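Local coordinates for protein acyl-homoserine-lactone synthase (PDB 1RO5) that makes the quorum-sensing signal N-(3-oxododecanoyl)homoserine lactone from a fatty acyl chain carried on acyl carrier protein and from S-adenosylmethionine, at residues Glu32-Trp36 with Ile168-Ala173; Ile5-Gly9 with Ala127-Tyr131; Asp47-Leu52 with Pro77-Thr83. One frame throughout, in Å; residues are numbered along the deposited sequence.

Contact 1. Residues Glu32-Trp36 with Ile168-Ala173; sequences ERKGW and IGIERA. With SO4 (sulfate ion), chain B.
Arg33 reaches across to Glu171 by charge alone: NH1 lies 3.8 Å from OE1, a long salt bridge in which the oxygen sits over one face of the guanidinium and no N-H points at it. The two side chains cross at about a right angle, their planes 53° apart. Bends at chi2 and chi3 fold the arginine back over its own loop, so that NH2 stands 4.0 Å above the middle of the Trp36 indole. Next in sequence, Lys34 contributes its carbonyl. Its oxygen takes a CA-H...O contact from Gly169 CA at 3.2 Å and is joined to Ile170 N through a water that donates to the carbonyl and accepts from the amide. Gly35 comes closest to Gly169, backbone against backbone; its N donates to sulfate O4 (3.1 Å, 167°), and its carbonyl oxygen rests on Ile168 CG2. Trp36 ends the segment and carries most of the contact. CG2 of Ile168, set anti to its own backbone N, lies over the indole face opposite Arg33, 4.1 Å from the centroid of the five-membered ring. Trp36 NE1 makes a weak hydrogen bond to Ile168 O (3.3 Å, 144°), an oxygen that also receives Glu171 N within the type II' turn. Further out, Trp36 CZ2 meets Ala173 CB at 3.9 Å, while Phe84 packs edge-to-face on the indole from outside the two segments. The turn, with Gly169 at its second position, links strands 166-168 and 171-179 as a tight beta hairpin, and the loop after helix 16-30 lies against it. The chemistry implies that indole packing and backbone contacts hold the loop here more than directed polar bonds do: Arg33 NE is buried without a partner, and the charge pair is long.

Contact 2. Residues Ile5-Gly9 with Ala127-Tyr131; sequences IVQIG and ALARY
Strand 5-9, with Val6 and Ile8 facing Ala127 and Tyr131, runs roughly along helix 127-131, the short axes 9.9 Å apart and inclined by 35°. This is the packing of a helix on a sheet in an alpha-beta-alpha sandwich of the acetyltransferase-like kind: strand 5-10 pairs antiparallel with strand 55-61, and helix 118-133 covers the face. Alternation along the strand directs Val6 and Ile8 toward the helix. On the helix, Ala127 and Tyr131 are one turn apart, joined by a backbone hydrogen bond, and both face the strand; Val6 meets the first, Ile8 both. Val6 touches through one branch, CG1, which reaches Ala127 CB at 3.8 Å. Ile8 does more, dividing its branches. The extended CG1-CD1 arm (chi2 -173°) puts CD1 into the corner between the Ala127 carbonyl oxygen, 3.8 Å off, and Tyr131 CB, with Leu128 beyond. Met57 of strand 55-61 touches Val6, Ile8, Ala127 and Leu128 and completes this apolar layer. The other branch of Ile8 turns to the phenol as a CH-pi contact: CG2 stands over the centre of the Tyr131 ring, 3.8 Å from the centroid and 11° off its normal.

Contact 3. Residues Asp47-Leu52 with Pro77-Thr83; sequences DGYDAL and PYMLKNT
The hydroxyl of Tyr49 and that of Thr83 form the short polar bond of this contact, OH to OG1 at 2.6 Å, and either could be the donor. OG1 lies at the edge of the phenol ring, in its plane, and Asn82 CB also touches the tyrosine oxygen, at 3.3 Å. Tyr49 therefore drives its ring end-on from the 3-10 segment into the side of helix 79-82. Met79 covers one face: CG sits 4.0 Å from the ring centroid and 19° off the normal, while SD lies more obliquely at 5.1 Å, a Met-aromatic contact. A bend at chi3 carries the methyl CE back beside Tyr49 CE1. Another part of the ring edge meets the Pro77 carbonyl carbon, and the Tyr78 backbone packs close to Tyr49 CE2. Outside the ring, Leu52 CD1 is laid at about a right angle against the proline, 3.8 Å from Pro77 CG, and extends the apolar surface toward solvent. Tyr78 is the N-cap residue of the short helix. Its N donates to Asn82 OD1 (3.2 Å, 144°), approaching in the carbonyl plane on a lone pair, which holds the Asn82 amide against the start of the helix while Met79 N goes to Glu101 OE1. On the opposing segment, Asp47 and Asp50 brace the turn carrying Tyr49: Asp47 N donates to Asp50 OD2 at 2.9 Å, through the anti lone pair of that oxygen. The close carboxylates share Arg70 as a salt-bridge partner, and Asp50 also pairs with Arg26. An acidic turn whose carboxylates meet arginines of helix 16-30 and strand 64-73 is consistent with the charged cluster near the S-adenosylmethionine pocket in acyl-homoserine-lactone synthases.

How the contacts relate
Along the chain the segments come as 5-9, 32-36, 47-52, 77-83, 127-131 and 168-173, so contacts 1 and 2 interlock while contact 3 is nested inside the loops closed by both. Contacts 1 and 2 reach the same mixed sheet, through strands 171-179 and 5-10, but lie on opposite sides of the chain's centre, their own centres 27 Å apart. Contact 3 is 17 Å from contact 1, centre to centre, and touches it where Trp36 O meets Met79 CE at 4.0 Å; Arg104 and Phe84 neighbour both. Two loops that follow helix 16-30 are thus brought together, while contact 2, 21 Å from contact 3 by centres, packs helix 118-133 on strand 5-10.

Contact 1. Residues Glu32-Trp36 with Ile168-Ala173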
loop_
_atom_site.group_PDB
_atom_site.type_symbol
_atom_site.label_atom_id
_atom_site.label_comp_id
_atom_site.label_asym_id
_atom_site.label_seq_id
_atom_site.Cartn_x
_atom_site.Cartn_y
_atom_site.Cartn_z
ATOM N N GLU A 32 14.336 -11.885 -3.044
ATOM C CA GLU A 32 14.256 -12.946 -4.084
ATOM C C GLU A 32 12.833 -13.377 -4.546
ATOM O O GLU A 32 12.756 -14.386 -5.314
ATOM C CB GLU A 32 15.081 -14.280 -3.784
ATOM C CG GLU A 32 16.509 -14.237 -3.185
ATOM C CD GLU A 32 16.558 -15.137 -1.943
ATOM O OE1 GLU A 32 15.728 -16.118 -1.865
ATOM O OE2 GLU A 32 17.371 -14.846 -1.035
ATOM N N ARG A 33 11.743 -12.724 -4.076
ATOM C CA ARG A 33 10.460 -12.849 -4.788
ATOM C C ARG A 33 10.831 -12.498 -6.221
ATOM O O ARG A 33 11.464 -11.417 -6.464
ATOM C CB ARG A 33 9.344 -11.869 -4.308
ATOM C CG ARG A 33 8.896 -12.041 -2.850
ATOM C CD ARG A 33 7.312 -12.382 -2.603
ATOM N NE ARG A 33 6.255 -11.403 -2.993
ATOM C CZ ARG A 33 5.231 -11.073 -2.191
ATOM N NH1 ARG A 33 5.168 -11.586 -0.961
ATOM N NH2 ARG A 33 4.289 -10.218 -2.594
ATOM N N LYS A 34 10.562 -13.434 -7.130
ATOM C CA LYS A 34 10.630 -13.197 -8.554
ATOM C C LYS A 34 9.286 -12.744 -9.064
ATOM O O LYS A 34 8.232 -13.003 -8.460
ATOM C CB LYS A 34 11.134 -14.441 -9.346
ATOM C CG LYS A 34 12.488 -15.061 -8.842
ATOM C CD LYS A 34 13.692 -14.592 -9.684
ATOM C CE LYS A 34 13.921 -15.610 -10.919
ATOM N NZ LYS A 34 14.858 -15.072 -12.015
ATOM N N GLY A 35 9.361 -11.971 -10.136
ATOM C CA GLY A 35 8.204 -11.504 -10.863
ATOM C C GLY A 35 7.680 -10.145 -10.348
ATOM O O GLY A 35 6.892 -9.458 -11.080
ATOM N N TRP A 36 8.149 -9.717 -9.140
ATOM C CA TRP A 36 7.631 -8.464 -8.602
ATOM C C TRP A 36 8.561 -7.281 -8.869
ATOM O O TRP A 36 8.408 -6.155 -8.214
ATOM C CB TRP A 36 7.278 -8.651 -7.143
ATOM C CG TRP A 36 6.056 -9.495 -6.990
ATOM C CD1 TRP A 36 5.983 -10.917 -7.087
ATOM C CD2 TRP A 36 4.728 -9.058 -6.706
ATOM N NE1 TRP A 36 4.683 -11.329 -6.891
ATOM C CE2 TRP A 36 3.899 -10.229 -6.622
ATOM C CE3 TRP A 36 4.142 -7.819 -6.504
ATOM C CZ2 TRP A 36 2.532 -10.156 -6.394
ATOM C CZ3 TRP A 36 2.770 -7.772 -6.253
ATOM C CH2 TRP A 36 1.995 -8.922 -6.190
ATOM N N ILE A 168 2.004 -14.380 -10.640
ATOM C CA ILE A 168 3.218 -13.580 -10.673
ATOM C C ILE A 168 4.181 -14.150 -9.673
ATOM O O ILE A 168 3.905 -14.138 -8.460
ATOM C CB ILE A 168 2.934 -12.081 -10.370
ATOM C CG1 ILE A 168 1.807 -11.516 -11.248
ATOM C CG2 ILE A 168 4.156 -11.263 -10.693
ATOM C CD1 ILE A 168 2.128 -11.481 -12.583
ATOM N N GLY A 169 5.322 -14.643 -10.170
ATOM C CA GLY A 169 6.278 -15.380 -9.326
ATOM C C GLY A 169 5.586 -16.618 -8.739
ATOM O O GLY A 169 5.017 -17.458 -9.482
ATOM N N ILE A 170 5.497 -16.710 -7.407
ATOM C CA ILE A 170 4.823 -17.875 -6.787
ATOM C C ILE A 170 3.441 -17.443 -6.309
ATOM O O ILE A 170 2.766 -18.205 -5.578
ATOM C CB ILE A 170 5.680 -18.376 -5.599
ATOM C CG1 ILE A 170 5.752 -17.291 -4.482
ATOM C CG2 ILE A 170 7.137 -18.825 -6.065
ATOM C CD1 ILE A 170 6.234 -17.851 -3.242
ATOM N N GLU A 171 3.041 -16.196 -6.640
ATOM C CA GLU A 171 1.730 -15.682 -6.146
ATOM C C GLU A 171 0.661 -15.708 -7.279
ATOM O O GLU A 171 1.003 -15.717 -8.479
ATOM C CB GLU A 171 1.835 -14.252 -5.584
ATOM C CG GLU A 171 2.944 -13.976 -4.554
ATOM C CD GLU A 171 2.794 -14.725 -3.253
ATOM O OE1 GLU A 171 3.752 -14.739 -2.481
ATOM O OE2 GLU A 171 1.722 -15.328 -2.968
ATOM N N ARG A 172 -0.609 -15.689 -6.863
ATOM C CA ARG A 172 -1.724 -15.291 -7.693
ATOM C C ARG A 172 -1.991 -13.836 -7.466
ATOM O O ARG A 172 -2.490 -13.420 -6.435
ATOM C CB ARG A 172 -2.957 -16.142 -7.388
ATOM C CG ARG A 172 -2.739 -17.631 -7.885
ATOM C CD ARG A 172 -3.952 -18.561 -7.661
ATOM N NE ARG A 172 -4.325 -18.496 -6.234
ATOM C CZ ARG A 172 -5.565 -18.480 -5.788
ATOM N NH1 ARG A 172 -6.597 -18.504 -6.678
ATOM N NH2 ARG A 172 -5.759 -18.393 -4.456
ATOM N N ALA A 173 -1.656 -13.033 -8.425
ATOM C CA ALA A 173 -1.699 -11.567 -8.202
ATOM C C ALA A 173 -2.889 -11.030 -8.934
ATOM O O ALA A 173 -3.280 -11.624 -9.911
ATOM C CB ALA A 173 -0.456 -10.939 -8.749
HETATM S S SO4 B . 11.761 -9.994 -11.313
HETATM O O1 SO4 B . 12.734 -9.292 -12.139
HETATM O O2 SO4 B . 10.438 -9.510 -11.765
HETATM O O3 SO4 B . 11.903 -9.774 -9.811
HETATM O O4 SO4 B . 12.091 -11.458 -11.480
HETATM O O HOH W 1 6.933 -14.389 -6.115
#

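Contact 2. Residues Ile5-Gly9 with Ala127-Tyr131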
loop_
_atom_site.group_PDB
_atom_site.type_symbol
_atom_site.label_atom_id
_atom_site.label_comp_id
_atom_site.label_asym_id
_atom_site.label_seq_id
_atom_site.Cartn_x
_atom_site.Cartn_y
_atom_site.Cartn_z
ATOM N N ILE A 5 2.485 4.268 16.313
ATOM C CA ILE A 5 2.640 5.562 15.642
ATOM C C ILE A 5 2.495 5.263 14.170
ATOM O O ILE A 5 3.134 4.301 13.632
ATOM C CB ILE A 5 3.969 6.069 15.916
ATOM C CG1 ILE A 5 4.050 6.467 17.391
ATOM C CG2 ILE A 5 4.263 7.296 15.128
ATOM C CD1 ILE A 5 5.555 6.730 17.849
ATOM N N VAL A 6 1.682 6.063 13.483
ATOM C CA VAL A 6 1.580 5.943 12.026
ATOM C C VAL A 6 2.083 7.262 11.393
ATOM O O VAL A 6 1.571 8.308 11.755
ATOM C CB VAL A 6 0.161 5.691 11.627
ATOM C CG1 VAL A 6 0.020 5.652 10.091
ATOM C CG2 VAL A 6 -0.349 4.376 12.173
ATOM N N GLN A 7 3.079 7.252 10.503
ATOM C CA GLN A 7 3.380 8.426 9.719
ATOM C C GLN A 7 3.102 8.327 8.203
ATOM O O GLN A 7 3.413 7.333 7.549
ATOM C CB GLN A 7 4.850 8.804 9.873
ATOM C CG GLN A 7 5.420 8.605 11.247
ATOM C CD GLN A 7 6.751 9.270 11.332
ATOM O OE1 GLN A 7 7.010 10.289 10.617
ATOM N NE2 GLN A 7 7.634 8.693 12.137
ATOM N N ILE A 8 2.543 9.377 7.651
ATOM C CA ILE A 8 2.318 9.456 6.261
ATOM C C ILE A 8 2.847 10.764 5.695
ATOM O O ILE A 8 2.476 11.843 6.163
ATOM C CB ILE A 8 0.906 9.312 5.957
ATOM C CG1 ILE A 8 0.297 8.130 6.712
ATOM C CG2 ILE A 8 0.724 8.999 4.444
ATOM C CD1 ILE A 8 -1.177 7.804 6.294
ATOM N N GLY A 9 3.731 10.677 4.692
ATOM C CA GLY A 9 4.341 11.844 4.108
ATOM C C GLY A 9 5.153 11.475 2.869
ATOM O O GLY A 9 5.383 10.294 2.547
ATOM N N ALA A 127 -5.837 4.756 8.430
ATOM C CA ALA A 127 -4.991 5.975 8.348
ATOM C C ALA A 127 -4.804 6.399 6.882
ATOM O O ALA A 127 -4.950 7.591 6.535
ATOM C CB ALA A 127 -3.602 5.692 8.978
ATOM N N LEU A 128 -4.593 5.389 6.013
ATOM C CA LEU A 128 -4.376 5.682 4.619
ATOM C C LEU A 128 -5.592 6.254 3.904
ATOM O O LEU A 128 -5.489 7.235 3.163
ATOM C CB LEU A 128 -3.861 4.456 3.922
ATOM C CG LEU A 128 -3.257 4.564 2.545
ATOM C CD1 LEU A 128 -2.279 5.723 2.469
ATOM C CD2 LEU A 128 -2.494 3.301 2.523
ATOM N N ALA A 129 -6.762 5.659 4.149
ATOM C CA ALA A 129 -7.965 6.106 3.457
ATOM C C ALA A 129 -8.357 7.564 3.854
ATOM O O ALA A 129 -8.935 8.315 3.107
ATOM C CB ALA A 129 -9.062 5.161 3.729
ATOM N N ARG A 130 -8.008 7.931 5.058
ATOM C CA ARG A 130 -8.287 9.217 5.613
ATOM C C ARG A 130 -7.370 10.319 5.074
ATOM O O ARG A 130 -7.827 11.440 4.719
ATOM C CB ARG A 130 -8.062 9.078 7.149
ATOM C CG ARG A 130 -8.072 10.452 7.802
ATOM C CD ARG A 130 -7.978 10.496 9.295
ATOM N NE ARG A 130 -7.247 11.746 9.563
ATOM C CZ ARG A 130 -6.171 11.845 10.361
ATOM N NH1 ARG A 130 -5.700 10.757 10.988
ATOM N NH2 ARG A 130 -5.568 13.041 10.539
ATOM N N TYR A 131 -6.064 10.028 5.080
ATOM C CA TYR A 131 -5.092 10.851 4.448
ATOM C C TYR A 131 -5.424 11.003 2.987
ATOM O O TYR A 131 -5.306 12.059 2.450
ATOM C CB TYR A 131 -3.754 10.192 4.531
ATOM C CG TYR A 131 -2.616 11.040 3.928
ATOM C CD1 TYR A 131 -2.051 12.105 4.668
ATOM C CD2 TYR A 131 -2.094 10.742 2.684
ATOM C CE1 TYR A 131 -0.988 12.845 4.150
ATOM C CE2 TYR A 131 -1.010 11.499 2.120
ATOM C CZ TYR A 131 -0.484 12.575 2.849
ATOM O OH TYR A 131 0.608 13.335 2.322
#

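Contact 3. Residues Asp47-Leu52 with Pro77-Thr83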
loop_
_atom_site.group_PDB
_atom_site.type_symbol
_atom_site.label_atom_id
_atom_site.label_comp_id
_atom_site.label_asym_id
_atom_site.label_seq_id
_atom_site.Cartn_x
_atom_site.Cartn_y
_atom_site.Cartn_z
ATOM N N ASP A 47 13.594 0.848 -5.630
ATOM C CA ASP A 47 13.598 0.808 -7.105
ATOM C C ASP A 47 13.387 2.246 -7.690
ATOM O O ASP A 47 13.349 3.286 -6.953
ATOM C CB ASP A 47 12.521 -0.179 -7.565
ATOM C CG ASP A 47 11.101 0.161 -7.037
ATOM O OD1 ASP A 47 10.814 1.355 -6.668
ATOM O OD2 ASP A 47 10.146 -0.664 -7.138
ATOM N N GLY A 48 13.227 2.341 -8.968
ATOM C CA GLY A 48 13.200 3.632 -9.618
ATOM C C GLY A 48 11.926 4.418 -9.234
ATOM O O GLY A 48 11.940 5.662 -9.260
ATOM N N TYR A 49 10.833 3.733 -8.855
ATOM C CA TYR A 49 9.636 4.419 -8.368
ATOM C C TYR A 49 9.940 5.219 -7.115
ATOM O O TYR A 49 9.278 6.169 -6.849
ATOM C CB TYR A 49 8.501 3.411 -8.083
ATOM C CG TYR A 49 8.019 2.674 -9.366
ATOM C CD1 TYR A 49 8.336 1.342 -9.599
ATOM C CD2 TYR A 49 7.186 3.315 -10.253
ATOM C CE1 TYR A 49 7.917 0.696 -10.758
ATOM C CE2 TYR A 49 6.689 2.668 -11.422
ATOM C CZ TYR A 49 7.079 1.396 -11.674
ATOM O OH TYR A 49 6.545 0.759 -12.794
ATOM N N ASP A 50 10.915 4.806 -6.301
ATOM C CA ASP A 50 11.254 5.519 -5.109
ATOM C C ASP A 50 11.895 6.888 -5.467
ATOM O O ASP A 50 12.022 7.767 -4.643
ATOM C CB ASP A 50 12.197 4.622 -4.178
ATOM C CG ASP A 50 11.465 3.433 -3.679
ATOM O OD1 ASP A 50 10.406 3.580 -2.970
ATOM O OD2 ASP A 50 11.825 2.288 -3.898
ATOM N N ALA A 51 12.280 7.062 -6.690
ATOM C CA ALA A 51 12.936 8.276 -7.102
ATOM C C ALA A 51 11.875 9.119 -7.805
ATOM O O ALA A 51 12.183 10.235 -8.348
ATOM C CB ALA A 51 14.127 7.931 -8.068
ATOM N N LEU A 52 10.602 8.689 -7.743
ATOM C CA LEU A 52 9.554 9.459 -8.456
ATOM C C LEU A 52 8.629 10.143 -7.510
ATOM O O LEU A 52 7.417 10.241 -7.742
ATOM C CB LEU A 52 8.757 8.553 -9.354
ATOM C CG LEU A 52 9.563 8.018 -10.550
ATOM C CD1 LEU A 52 8.594 7.076 -11.118
ATOM C CD2 LEU A 52 9.855 9.086 -11.456
ATOM N N PRO A 77 4.364 7.834 -13.295
ATOM C CA PRO A 77 4.483 6.395 -13.523
ATOM C C PRO A 77 4.153 5.607 -12.213
ATOM O O PRO A 77 4.469 6.129 -11.135
ATOM C CB PRO A 77 5.978 6.211 -13.903
ATOM C CG PRO A 77 6.436 7.610 -14.259
ATOM C CD PRO A 77 5.661 8.543 -13.344
ATOM N N TYR A 78 3.505 4.433 -12.331
ATOM C CA TYR A 78 3.176 3.624 -11.179
ATOM C C TYR A 78 3.165 2.165 -11.585
ATOM O O TYR A 78 3.196 1.882 -12.782
ATOM C CB TYR A 78 1.872 4.121 -10.499
ATOM C CG TYR A 78 0.638 4.025 -11.334
ATOM C CD1 TYR A 78 -0.216 2.964 -11.193
ATOM C CD2 TYR A 78 0.347 5.013 -12.284
ATOM C CE1 TYR A 78 -1.350 2.865 -11.916
ATOM C CE2 TYR A 78 -0.814 4.935 -13.055
ATOM C CZ TYR A 78 -1.677 3.852 -12.790
ATOM O OH TYR A 78 -2.836 3.693 -13.546
ATOM N N MET A 79 3.251 1.229 -10.621
ATOM C CA MET A 79 3.643 -0.167 -10.937
ATOM C C MET A 79 2.498 -0.828 -11.773
ATOM O O MET A 79 2.776 -1.654 -12.640
ATOM C CB MET A 79 3.851 -1.014 -9.661
ATOM C CG MET A 79 4.900 -0.435 -8.692
ATOM S SD MET A 79 5.471 -1.536 -7.428
ATOM C CE MET A 79 6.682 -2.589 -8.544
ATOM N N LEU A 80 1.227 -0.455 -11.595
ATOM C CA LEU A 80 0.158 -1.209 -12.301
ATOM C C LEU A 80 0.318 -0.862 -13.809
ATOM O O LEU A 80 0.205 -1.727 -14.654
ATOM C CB LEU A 80 -1.237 -0.759 -11.879
ATOM C CG LEU A 80 -2.467 -1.546 -12.204
ATOM C CD1 LEU A 80 -3.799 -0.920 -11.986
ATOM C CD2 LEU A 80 -2.409 -2.768 -13.072
ATOM N N LYS A 81 0.616 0.398 -14.073
ATOM C CA LYS A 81 0.672 0.922 -15.440
ATOM C C LYS A 81 1.978 0.537 -16.058
ATOM O O LYS A 81 2.002 0.187 -17.250
ATOM C CB LYS A 81 0.532 2.443 -15.465
ATOM C CG LYS A 81 0.516 3.068 -16.876
ATOM C CD LYS A 81 0.827 4.567 -17.105
ATOM C CE LYS A 81 -0.312 5.542 -16.980
ATOM N NZ LYS A 81 0.153 6.790 -16.122
ATOM N N ASN A 82 3.083 0.556 -15.281
ATOM C CA ASN A 82 4.362 0.434 -15.952
ATOM C C ASN A 82 5.139 -0.782 -15.611
ATOM O O ASN A 82 6.207 -0.902 -16.158
ATOM C CB ASN A 82 5.216 1.675 -15.693
ATOM C CG ASN A 82 4.563 2.946 -16.204
ATOM O OD1 ASN A 82 4.014 3.779 -15.438
ATOM N ND2 ASN A 82 4.529 3.069 -17.495
ATOM N N THR A 83 4.706 -1.607 -14.657
ATOM C CA THR A 83 5.411 -2.814 -14.362
ATOM C C THR A 83 4.438 -4.021 -14.557
ATOM O O THR A 83 4.840 -5.137 -14.972
ATOM C CB THR A 83 5.986 -2.763 -12.831
ATOM O OG1 THR A 83 7.040 -1.748 -12.713
ATOM C CG2 THR A 83 6.675 -4.046 -12.458
#